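Beta-galactosidase (Bacteroides thetaiotaomicron, PDB 5MUJ) binds an oligosaccharide from chain B of the plant pectin rhamnogalacturonan II and probably hydrolyses glycosidic linkages in it as an arabinofuranosidase-type glycoside hydrolase. Local coordinates at residues Arg33-Val41 and Met279-Tyr287; Trp117-Leu128 and Trp147-Gly157. All blocks are in the same frame, centred on the assembly; numbering follows the deposited sequence.

Contact 1: residues Arg33-Val41 and Met279-Tyr287; sequences RMEQIYEEV and MGDVYVMFY
Ile37 of helix 33-41 faces Val284 of strand 282-287 with their CA atoms 8.2 Å apart, and the axes of the two elements approach to 11.1 Å at an angle of 58°. The strand belongs to one blade of a five-bladed beta-propeller, and the helix lies against that blade, where Phe303 of strand 299-306 also touches Ile37. Ile37 divides its contacts by branch: CG2 meets Val284 CG2 at 4.0 Å, while CD1 reaches Val282 CG1. Selenomethionine Met279 opens the type II' turn that ends at Val282. Its chain runs extended through chi2 and then bends (chi3 -72°), which carries CE to 3.6 Å from Val41 CG1 and leaves SE beside Ile37 CG1 and Glu40 CG. The carboxylate of Glu40 is engaged elsewhere, with Lys339 and Trp133. Val41 approaches the edge of the Phe286 ring, its CB near the ring plane and its CG1 3.7 Å from Phe286 CZ; Val284 CG1 lies over one face of the same ring. At the turn, Arg33 NH2 and Asp281 OD1 form only a long salt bridge, 3.8 Å. A water bridges the same pair, accepting from Arg33 NE at 2.8 Å and donating to Asp281 OD1 at 2.8 Å.

Contact 2: residues Trp117-Leu128 and Trp147-Gly157; sequences WDCNQRGGFPAL and WMTYIGGEGTG
Tyr150 and Asp118 meet through a short hydrogen bond, Tyr150 OH donating to Asp118 OD2 at 2.6 Å, nearly along the carboxylate C-O bond. Asp118 OD2 also accepts from Arg122 NH1 at 2.9 Å, this time from above the carboxylate plane, so one oxygen is gripped by a phenol and a guanidinium. Arg113 holds the other oxygen, OD1. Bends at chi2 and chi3 fold Arg122 back to place NH1 there, with Tyr150 OH at the edge of the guanidinium; Ser111 and Glu181 bind its other nitrogens. With CG between the backbone N and the carbonyl carbon (chi1 66°), the Tyr150 ring is carried toward Asp118 and Trp117; it is near parallel to the indole but slid away, so overlap is slight. Trp117 meets the glycine backbone obliquely, CZ3 3.4 Å from Gly152 C, while Asp118 CB lies over the centre of one indole face.

Arg122 and Tyr150 belong to the first two strands of a four-stranded antiparallel propeller blade, 121-126 and 147-153; Trp117 and Asp118 lie in the loop leading in. Gly123 and Ile151 form a hydrogen-bonded pair, with Gly123 N donating to Ile151 O at 2.9 Å. Where strand 121-126 begins, Asn120 and Gln121 both face Gly153, a classic beta bulge.

Within the bulge, the Gln121 side chain folds at chi2 (-77°) and uses NE2 twice, donating to Gly155 O at 2.9 Å and to Gly157 O at 2.9 Å, both acceptors close to its amide plane. This ties down the loop 154-157, whose Gly157 lies near a bound rhamnose without touching it. Asn120 adds a third grip, with ND2 2.7 Å from Glu154 O. On the sheet face that carries Gln121, Ile151 CG1 lies at the edge of the Phe125 ring. On the face that carries Tyr150, selenomethionine Met148 runs alongside Pro126, ending with its CE 3.5 Å from Pro126 CD.

The two contacts lie on opposite sides of the centre of the chain, their centres about 30 Å apart and their nearest atoms about 12 Å apart. They belong to different blades of one propeller: contact 2 pairs neighbouring strands within the blade of 121-184, whereas contact 1 sets a helix against the blade of 270-314, and the blade of 204-255 comes between them in sequence. In chain order, helix 33-41 comes first, then both segments of contact 2, then 279-287. Glu40 and Phe286 of contact 1 also reach strand 331-340 of the blade that closes the ring by pairing strand 45-51 with strand 357-363. Gly157 in contact 2 lies about 7 Å from a bound rhamnose.

Contact 1: residues Arg33-Val41 and Met279-Tyr287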
loop_
_atom_site.group_PDB
_atom_site.type_symbol
_atom_site.label_atom_id
_atom_site.label_comp_id
_atom_site.label_asym_id
_atom_site.label_seq_id
_atom_site.Cartn_x
_atom_site.Cartn_y
_atom_site.Cartn_z
ATOM N N ARG A 33 12.835 -19.124 -12.183
ATOM C CA ARG A 33 11.928 -19.010 -11.035
ATOM C C ARG A 33 11.154 -17.690 -11.133
ATOM O O ARG A 33 9.945 -17.675 -10.860
ATOM C CB ARG A 33 12.687 -19.173 -9.706
ATOM C CG ARG A 33 11.907 -18.975 -8.401
ATOM C CD ARG A 33 10.817 -20.022 -8.185
ATOM N NE ARG A 33 10.367 -20.148 -6.781
ATOM C CZ ARG A 33 9.166 -20.597 -6.371
ATOM N NH1 ARG A 33 8.230 -20.970 -7.241
ATOM N NH2 ARG A 33 8.882 -20.667 -5.067
HETATM N N MSE A 34 11.806 -16.608 -11.584
HETATM C CA MSE A 34 11.105 -15.314 -11.797
HETATM C C MSE A 34 9.975 -15.447 -12.817
HETATM O O MSE A 34 8.857 -14.917 -12.622
HETATM C CB MSE A 34 12.079 -14.215 -12.191
HETATM C CG MSE A 34 13.073 -13.843 -11.084
HETATM SE SE MSE A 34 12.190 -13.141 -9.481
HETATM C CE MSE A 34 11.555 -11.496 -10.330
ATOM N N GLU A 35 10.241 -16.190 -13.879
ATOM C CA GLU A 35 9.196 -16.473 -14.894
ATOM C C GLU A 35 8.014 -17.300 -14.369
ATOM O O GLU A 35 6.858 -17.012 -14.716
ATOM C CB GLU A 35 9.853 -17.077 -16.140
ATOM C CG GLU A 35 10.713 -16.034 -16.851
ATOM C CD GLU A 35 11.651 -16.589 -17.897
ATOM O OE1 GLU A 35 11.543 -17.770 -18.228
ATOM O OE2 GLU A 35 12.508 -15.824 -18.397
ATOM N N GLN A 36 8.292 -18.287 -13.517
ATOM C CA GLN A 36 7.229 -19.062 -12.860
ATOM C C GLN A 36 6.365 -18.181 -11.947
ATOM O O GLN A 36 5.156 -18.344 -11.910
ATOM C CB GLN A 36 7.805 -20.212 -12.045
ATOM C CG GLN A 36 8.458 -21.309 -12.879
ATOM C CD GLN A 36 9.276 -22.289 -12.052
ATOM O OE1 GLN A 36 9.356 -22.182 -10.826
ATOM N NE2 GLN A 36 9.895 -23.257 -12.729
ATOM N N ILE A 37 6.993 -17.292 -11.179
ATOM C CA ILE A 37 6.265 -16.348 -10.296
ATOM C C ILE A 37 5.365 -15.432 -11.129
ATOM O O ILE A 37 4.190 -15.266 -10.805
ATOM C CB ILE A 37 7.224 -15.509 -9.410
ATOM C CG1 ILE A 37 7.871 -16.436 -8.382
ATOM C CG2 ILE A 37 6.463 -14.384 -8.703
ATOM C CD1 ILE A 37 9.104 -15.854 -7.717
ATOM N N TYR A 38 5.892 -14.891 -12.230
ATOM C CA TYR A 38 5.070 -14.080 -13.145
ATOM C C TYR A 38 3.794 -14.836 -13.607
ATOM O O TYR A 38 2.702 -14.298 -13.553
ATOM C CB TYR A 38 5.895 -13.573 -14.357
ATOM C CG TYR A 38 5.054 -12.884 -15.422
ATOM C CD1 TYR A 38 4.695 -11.554 -15.322
ATOM C CD2 TYR A 38 4.628 -13.587 -16.544
ATOM C CE1 TYR A 38 3.918 -10.935 -16.303
ATOM C CE2 TYR A 38 3.865 -12.982 -17.520
ATOM C CZ TYR A 38 3.505 -11.677 -17.406
ATOM O OH TYR A 38 2.746 -11.062 -18.355
ATOM N N GLU A 39 3.957 -16.070 -14.059
ATOM C CA GLU A 39 2.832 -16.848 -14.568
ATOM C C GLU A 39 1.842 -17.093 -13.433
ATOM O O GLU A 39 0.644 -17.053 -13.647
ATOM C CB GLU A 39 3.349 -18.148 -15.139
ATOM C CG GLU A 39 4.159 -18.020 -16.411
ATOM C CD GLU A 39 3.536 -17.205 -17.545
ATOM O OE1 GLU A 39 2.292 -17.165 -17.704
ATOM O OE2 GLU A 39 4.305 -16.635 -18.345
ATOM N N GLU A 40 2.343 -17.317 -12.223
ATOM C CA GLU A 40 1.485 -17.528 -11.041
ATOM C C GLU A 40 0.677 -16.290 -10.623
ATOM O O GLU A 40 -0.457 -16.422 -10.167
ATOM C CB GLU A 40 2.352 -18.035 -9.871
ATOM C CG GLU A 40 1.636 -18.342 -8.552
ATOM C CD GLU A 40 0.646 -19.498 -8.619
ATOM O OE1 GLU A 40 0.722 -20.321 -9.558
ATOM O OE2 GLU A 40 -0.181 -19.577 -7.684
ATOM N N VAL A 41 1.271 -15.089 -10.738
ATOM C CA VAL A 41 0.620 -13.870 -10.193
ATOM C C VAL A 41 -0.078 -12.976 -11.215
ATOM O O VAL A 41 -0.766 -12.029 -10.838
ATOM C CB VAL A 41 1.605 -13.020 -9.352
ATOM C CG1 VAL A 41 2.274 -13.900 -8.315
ATOM C CG2 VAL A 41 2.615 -12.344 -10.252
HETATM N N MSE A 279 5.605 -17.342 -0.962
HETATM C CA MSE A 279 5.193 -18.373 -1.881
HETATM C C MSE A 279 6.263 -19.422 -1.875
HETATM O O MSE A 279 7.274 -19.323 -2.592
HETATM C CB MSE A 279 4.976 -17.654 -3.196
HETATM C CG MSE A 279 4.438 -18.574 -4.259
HETATM SE SE MSE A 279 4.715 -17.630 -5.950
HETATM C CE MSE A 279 3.354 -16.217 -5.824
ATOM N N GLY A 280 6.050 -20.426 -1.031
ATOM C CA GLY A 280 6.972 -21.528 -0.854
ATOM C C GLY A 280 8.120 -21.053 0.000
ATOM O O GLY A 280 7.906 -20.561 1.112
ATOM N N ASP A 281 9.333 -21.182 -0.534
ATOM C CA ASP A 281 10.539 -20.663 0.124
ATOM C C ASP A 281 10.932 -19.255 -0.338
ATOM O O ASP A 281 11.952 -18.731 0.117
ATOM C CB ASP A 281 11.721 -21.650 -0.015
ATOM C CG ASP A 281 12.116 -21.948 -1.476
ATOM O OD1 ASP A 281 11.509 -21.403 -2.427
ATOM O OD2 ASP A 281 13.044 -22.763 -1.673
ATOM N N VAL A 282 10.148 -18.634 -1.218
ATOM C CA VAL A 282 10.463 -17.296 -1.728
ATOM C C VAL A 282 9.432 -16.221 -1.319
ATOM O O VAL A 282 8.239 -16.488 -1.218
ATOM C CB VAL A 282 10.720 -17.311 -3.261
ATOM C CG1 VAL A 282 9.420 -17.346 -4.050
ATOM C CG2 VAL A 282 11.598 -16.127 -3.707
ATOM N N TYR A 283 9.928 -15.011 -1.051
ATOM C CA TYR A 283 9.093 -13.834 -0.814
ATOM C C TYR A 283 8.924 -13.108 -2.123
ATOM O O TYR A 283 9.901 -12.947 -2.871
ATOM C CB TYR A 283 9.735 -12.867 0.205
ATOM C CG TYR A 283 9.886 -13.460 1.577
ATOM C CD1 TYR A 283 8.791 -13.547 2.452
ATOM C CD2 TYR A 283 11.121 -13.933 2.019
ATOM C CE1 TYR A 283 8.939 -14.078 3.720
ATOM C CE2 TYR A 283 11.251 -14.501 3.264
ATOM C CZ TYR A 283 10.162 -14.567 4.106
ATOM O OH TYR A 283 10.321 -15.120 5.349
ATOM N N VAL A 284 7.684 -12.686 -2.401
ATOM C CA VAL A 284 7.361 -11.890 -3.555
ATOM C C VAL A 284 6.893 -10.519 -3.102
ATOM O O VAL A 284 5.970 -10.413 -2.295
ATOM C CB VAL A 284 6.247 -12.576 -4.377
ATOM C CG1 VAL A 284 5.871 -11.719 -5.588
ATOM C CG2 VAL A 284 6.748 -13.938 -4.787
HETATM N N MSE A 285 7.544 -9.468 -3.596
HETATM C CA MSE A 285 7.143 -8.131 -3.305
HETATM C C MSE A 285 6.434 -7.606 -4.511
HETATM O O MSE A 285 7.044 -7.401 -5.562
HETATM C CB MSE A 285 8.362 -7.236 -3.020
HETATM C CG MSE A 285 7.948 -5.816 -2.698
HETATM SE SE MSE A 285 9.449 -4.589 -2.894
HETATM C CE MSE A 285 10.407 -5.107 -1.273
ATOM N N PHE A 286 5.145 -7.341 -4.325
ATOM C CA PHE A 286 4.387 -6.533 -5.266
ATOM C C PHE A 286 4.694 -5.086 -4.908
ATOM O O PHE A 286 4.661 -4.728 -3.726
ATOM C CB PHE A 286 2.881 -6.836 -5.131
ATOM C CG PHE A 286 2.537 -8.248 -5.455
ATOM C CD1 PHE A 286 2.475 -8.650 -6.781
ATOM C CD2 PHE A 286 2.371 -9.202 -4.457
ATOM C CE1 PHE A 286 2.121 -9.963 -7.099
ATOM C CE2 PHE A 286 2.064 -10.510 -4.778
ATOM C CZ PHE A 286 2.000 -10.892 -6.115
ATOM N N TYR A 287 5.000 -4.283 -5.917
ATOM C CA TYR A 287 5.308 -2.855 -5.700
ATOM C C TYR A 287 4.869 -2.035 -6.896
ATOM O O TYR A 287 4.670 -2.591 -8.007
ATOM C CB TYR A 287 6.809 -2.693 -5.404
ATOM C CG TYR A 287 7.710 -2.811 -6.590
ATOM C CD1 TYR A 287 8.058 -1.672 -7.328
ATOM C CD2 TYR A 287 8.246 -4.039 -6.972
ATOM C CE1 TYR A 287 8.917 -1.772 -8.428
ATOM C CE2 TYR A 287 9.104 -4.145 -8.060
ATOM C CZ TYR A 287 9.429 -2.998 -8.776
ATOM O OH TYR A 287 10.266 -3.115 -9.855
HETATM O O HOH W 1 12.394 -20.845 -5.049
#

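Contact 2: residues Trp117-Leu128 and Trp147-Gly157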
loop_
_atom_site.group_PDB
_atom_site.type_symbol
_atom_site.label_atom_id
_atom_site.label_comp_id
_atom_site.label_asym_id
_atom_site.label_seq_id
_atom_site.Cartn_x
_atom_site.Cartn_y
_atom_site.Cartn_z
ATOM N N TRP A 117 -1.215 14.956 16.745
ATOM C CA TRP A 117 -0.139 15.097 15.735
ATOM C C TRP A 117 -0.587 14.743 14.324
ATOM O O TRP A 117 -0.030 15.199 13.344
ATOM C CB TRP A 117 1.072 14.246 16.120
ATOM C CG TRP A 117 0.889 12.779 15.990
ATOM C CD1 TRP A 117 0.363 11.917 16.915
ATOM C CD2 TRP A 117 1.209 11.989 14.845
ATOM N NE1 TRP A 117 0.356 10.648 16.433
ATOM C CE2 TRP A 117 0.873 10.651 15.158
ATOM C CE3 TRP A 117 1.749 12.281 13.588
ATOM C CZ2 TRP A 117 1.046 9.600 14.247
ATOM C CZ3 TRP A 117 1.951 11.262 12.707
ATOM C CH2 TRP A 117 1.593 9.911 13.038
ATOM N N ASP A 118 -1.585 13.883 14.261
ATOM C CA ASP A 118 -2.108 13.375 13.001
ATOM C C ASP A 118 -3.495 13.955 12.706
ATOM O O ASP A 118 -4.341 13.275 12.142
ATOM C CB ASP A 118 -2.141 11.845 13.056
ATOM C CG ASP A 118 -2.911 11.305 14.251
ATOM O OD1 ASP A 118 -3.517 12.137 15.005
ATOM O OD2 ASP A 118 -2.943 10.042 14.428
ATOM N N CYS A 119 -3.769 15.195 13.105
ATOM C CA CYS A 119 -5.140 15.709 13.019
ATOM C C CYS A 119 -5.718 15.758 11.607
ATOM O O CYS A 119 -6.915 15.556 11.441
ATOM C CB CYS A 119 -5.244 17.072 13.675
ATOM S SG CYS A 119 -4.161 18.285 12.913
ATOM N N ASN A 120 -4.874 15.950 10.594
ATOM C CA ASN A 120 -5.320 16.163 9.197
ATOM C C ASN A 120 -5.041 15.013 8.210
ATOM O O ASN A 120 -5.661 14.966 7.145
ATOM C CB ASN A 120 -4.711 17.481 8.661
ATOM C CG ASN A 120 -5.274 18.701 9.354
ATOM O OD1 ASN A 120 -6.441 18.708 9.756
ATOM N ND2 ASN A 120 -4.469 19.758 9.474
ATOM N N GLN A 121 -4.155 14.073 8.568
ATOM C CA GLN A 121 -3.797 12.935 7.708
ATOM C C GLN A 121 -3.824 11.650 8.501
ATOM O O GLN A 121 -3.098 11.519 9.483
ATOM C CB GLN A 121 -2.403 13.094 7.095
ATOM C CG GLN A 121 -2.162 14.445 6.405
ATOM C CD GLN A 121 -2.828 14.530 5.030
ATOM O OE1 GLN A 121 -3.228 13.525 4.475
ATOM N NE2 GLN A 121 -2.935 15.713 4.490
ATOM N N ARG A 122 -4.735 10.743 8.119
ATOM C CA ARG A 122 -4.975 9.485 8.829
ATOM C C ARG A 122 -5.185 8.388 7.791
ATOM O O ARG A 122 -6.338 7.983 7.530
ATOM C CB ARG A 122 -6.230 9.601 9.728
ATOM C CG ARG A 122 -6.132 10.706 10.800
ATOM C CD ARG A 122 -5.597 10.243 12.139
ATOM N NE ARG A 122 -6.646 9.597 12.904
ATOM C CZ ARG A 122 -6.491 8.680 13.853
ATOM N NH1 ARG A 122 -5.284 8.309 14.277
ATOM N NH2 ARG A 122 -7.574 8.157 14.428
ATOM N N GLY A 123 -4.116 7.892 7.165
ATOM C CA GLY A 123 -4.254 6.913 6.063
ATOM C C GLY A 123 -3.672 5.574 6.446
ATOM O O GLY A 123 -2.468 5.363 6.392
ATOM N N GLY A 124 -4.524 4.572 6.674
ATOM C CA GLY A 124 -4.125 3.345 7.342
ATOM C C GLY A 124 -3.989 2.068 6.548
ATOM O O GLY A 124 -4.651 1.879 5.494
ATOM N N PHE A 125 -3.183 1.142 7.097
ATOM C CA PHE A 125 -2.749 -0.065 6.447
ATOM C C PHE A 125 -2.715 -1.180 7.502
ATOM O O PHE A 125 -1.822 -1.299 8.332
ATOM C CB PHE A 125 -1.382 0.064 5.813
ATOM C CG PHE A 125 -1.205 1.324 5.015
ATOM C CD1 PHE A 125 -1.773 1.479 3.767
ATOM C CD2 PHE A 125 -0.497 2.366 5.555
ATOM C CE1 PHE A 125 -1.614 2.668 3.061
ATOM C CE2 PHE A 125 -0.323 3.556 4.881
ATOM C CZ PHE A 125 -0.894 3.719 3.632
ATOM N N PRO A 126 -3.750 -2.014 7.547
ATOM C CA PRO A 126 -3.701 -3.066 8.538
ATOM C C PRO A 126 -2.389 -3.857 8.568
ATOM O O PRO A 126 -1.691 -3.973 7.542
ATOM C CB PRO A 126 -4.880 -3.954 8.130
ATOM C CG PRO A 126 -5.858 -2.973 7.617
ATOM C CD PRO A 126 -5.063 -1.929 6.893
ATOM N N ALA A 127 -2.076 -4.361 9.762
ATOM C CA ALA A 127 -0.828 -5.040 10.037
ATOM C C ALA A 127 -1.009 -6.493 10.367
ATOM O O ALA A 127 -2.131 -6.974 10.635
ATOM C CB ALA A 127 -0.135 -4.347 11.201
ATOM N N LEU A 128 0.090 -7.213 10.306
ATOM C CA LEU A 128 0.200 -8.593 10.631
ATOM C C LEU A 128 -0.728 -9.472 9.751
ATOM O O LEU A 128 -1.388 -10.391 10.259
ATOM C CB LEU A 128 -0.095 -8.824 12.113
ATOM C CG LEU A 128 0.551 -7.865 13.124
ATOM C CD1 LEU A 128 0.286 -8.367 14.533
ATOM C CD2 LEU A 128 2.040 -7.670 12.895
ATOM N N TRP A 147 -3.820 -4.880 14.664
ATOM C CA TRP A 147 -2.911 -3.715 14.558
ATOM C C TRP A 147 -2.939 -3.126 13.156
ATOM O O TRP A 147 -3.353 -3.781 12.201
ATOM C CB TRP A 147 -1.499 -4.135 14.935
ATOM C CG TRP A 147 -1.405 -4.636 16.301
ATOM C CD1 TRP A 147 -1.701 -5.897 16.751
ATOM C CD2 TRP A 147 -1.000 -3.891 17.433
ATOM N NE1 TRP A 147 -1.509 -5.969 18.110
ATOM C CE2 TRP A 147 -1.069 -4.750 18.550
ATOM C CE3 TRP A 147 -0.597 -2.574 17.617
ATOM C CZ2 TRP A 147 -0.729 -4.332 19.832
ATOM C CZ3 TRP A 147 -0.248 -2.153 18.906
ATOM C CH2 TRP A 147 -0.315 -3.035 19.990
HETATM N N MSE A 148 -2.504 -1.883 13.056
HETATM C CA MSE A 148 -2.490 -1.107 11.818
HETATM C C MSE A 148 -1.423 -0.055 11.929
HETATM O O MSE A 148 -1.218 0.495 13.010
HETATM C CB MSE A 148 -3.851 -0.441 11.694
HETATM C CG MSE A 148 -4.005 0.538 10.547
HETATM SE SE MSE A 148 -5.717 1.474 10.678
HETATM C CE MSE A 148 -6.394 0.399 9.202
ATOM N N THR A 149 -0.724 0.213 10.842
ATOM C CA THR A 149 0.120 1.401 10.753
ATOM C C THR A 149 -0.511 2.357 9.782
ATOM O O THR A 149 -1.324 1.987 8.969
ATOM C CB THR A 149 1.562 1.118 10.312
ATOM O OG1 THR A 149 1.548 0.543 8.996
ATOM C CG2 THR A 149 2.257 0.207 11.334
ATOM N N TYR A 150 -0.094 3.611 9.839
ATOM C CA TYR A 150 -0.702 4.665 9.036
ATOM C C TYR A 150 0.212 5.845 8.673
ATOM O O TYR A 150 1.248 6.132 9.356
ATOM C CB TYR A 150 -2.019 5.147 9.668
ATOM C CG TYR A 150 -1.916 5.847 11.012
ATOM C CD1 TYR A 150 -1.785 7.239 11.098
ATOM C CD2 TYR A 150 -2.029 5.136 12.192
ATOM C CE1 TYR A 150 -1.745 7.886 12.339
ATOM C CE2 TYR A 150 -1.985 5.770 13.444
ATOM C CZ TYR A 150 -1.854 7.139 13.515
ATOM O OH TYR A 150 -1.833 7.720 14.783
ATOM N N ILE A 151 -0.138 6.494 7.568
ATOM C CA ILE A 151 0.390 7.822 7.179
ATOM C C ILE A 151 -0.301 8.835 8.093
ATOM O O ILE A 151 -1.554 8.957 8.056
ATOM C CB ILE A 151 0.084 8.120 5.689
ATOM C CG1 ILE A 151 0.944 7.240 4.782
ATOM C CG2 ILE A 151 0.156 9.611 5.384
ATOM C CD1 ILE A 151 0.572 7.285 3.318
ATOM N N GLY A 152 0.479 9.548 8.919
ATOM C CA GLY A 152 -0.064 10.550 9.809
ATOM C C GLY A 152 0.606 11.893 9.623
ATOM O O GLY A 152 1.772 11.939 9.239
ATOM N N GLY A 153 -0.111 12.980 9.884
ATOM C CA GLY A 153 0.469 14.313 9.731
ATOM C C GLY A 153 -0.520 15.402 10.075
ATOM O O GLY A 153 -1.726 15.155 10.193
ATOM N N GLU A 154 -0.003 16.605 10.255
ATOM C CA GLU A 154 -0.803 17.740 10.621
ATOM C C GLU A 154 -1.034 18.729 9.484
ATOM O O GLU A 154 -1.803 19.660 9.657
ATOM C CB GLU A 154 -0.223 18.450 11.858
ATOM C CG GLU A 154 1.157 19.059 11.726
ATOM C CD GLU A 154 1.608 19.721 13.007
ATOM O OE1 GLU A 154 1.156 19.326 14.115
ATOM O OE2 GLU A 154 2.430 20.664 12.920
ATOM N N GLY A 155 -0.422 18.517 8.314
ATOM C CA GLY A 155 -0.645 19.391 7.165
ATOM C C GLY A 155 -1.908 19.037 6.410
ATOM O O GLY A 155 -2.306 17.873 6.368
ATOM N N THR A 156 -2.545 20.045 5.832
ATOM C CA THR A 156 -3.723 19.801 5.004
ATOM C C THR A 156 -3.249 19.516 3.577
ATOM O O THR A 156 -2.015 19.450 3.307
ATOM C CB THR A 156 -4.719 20.974 5.063
ATOM O OG1 THR A 156 -4.085 22.156 4.571
ATOM C CG2 THR A 156 -5.218 21.199 6.482
ATOM N N GLY A 157 -4.179 19.451 2.642
ATOM C CA GLY A 157 -3.853 19.111 1.273
ATOM C C GLY A 157 -3.558 17.643 1.055
ATOM O O GLY A 157 -3.825 16.760 1.913
HETATM O O HOH W 2 -3.736 13.405 1.773
HETATM O O HOH W 3 0.886 -2.266 8.808
HETATM O O HOH W 4 -3.568 -7.233 12.960
#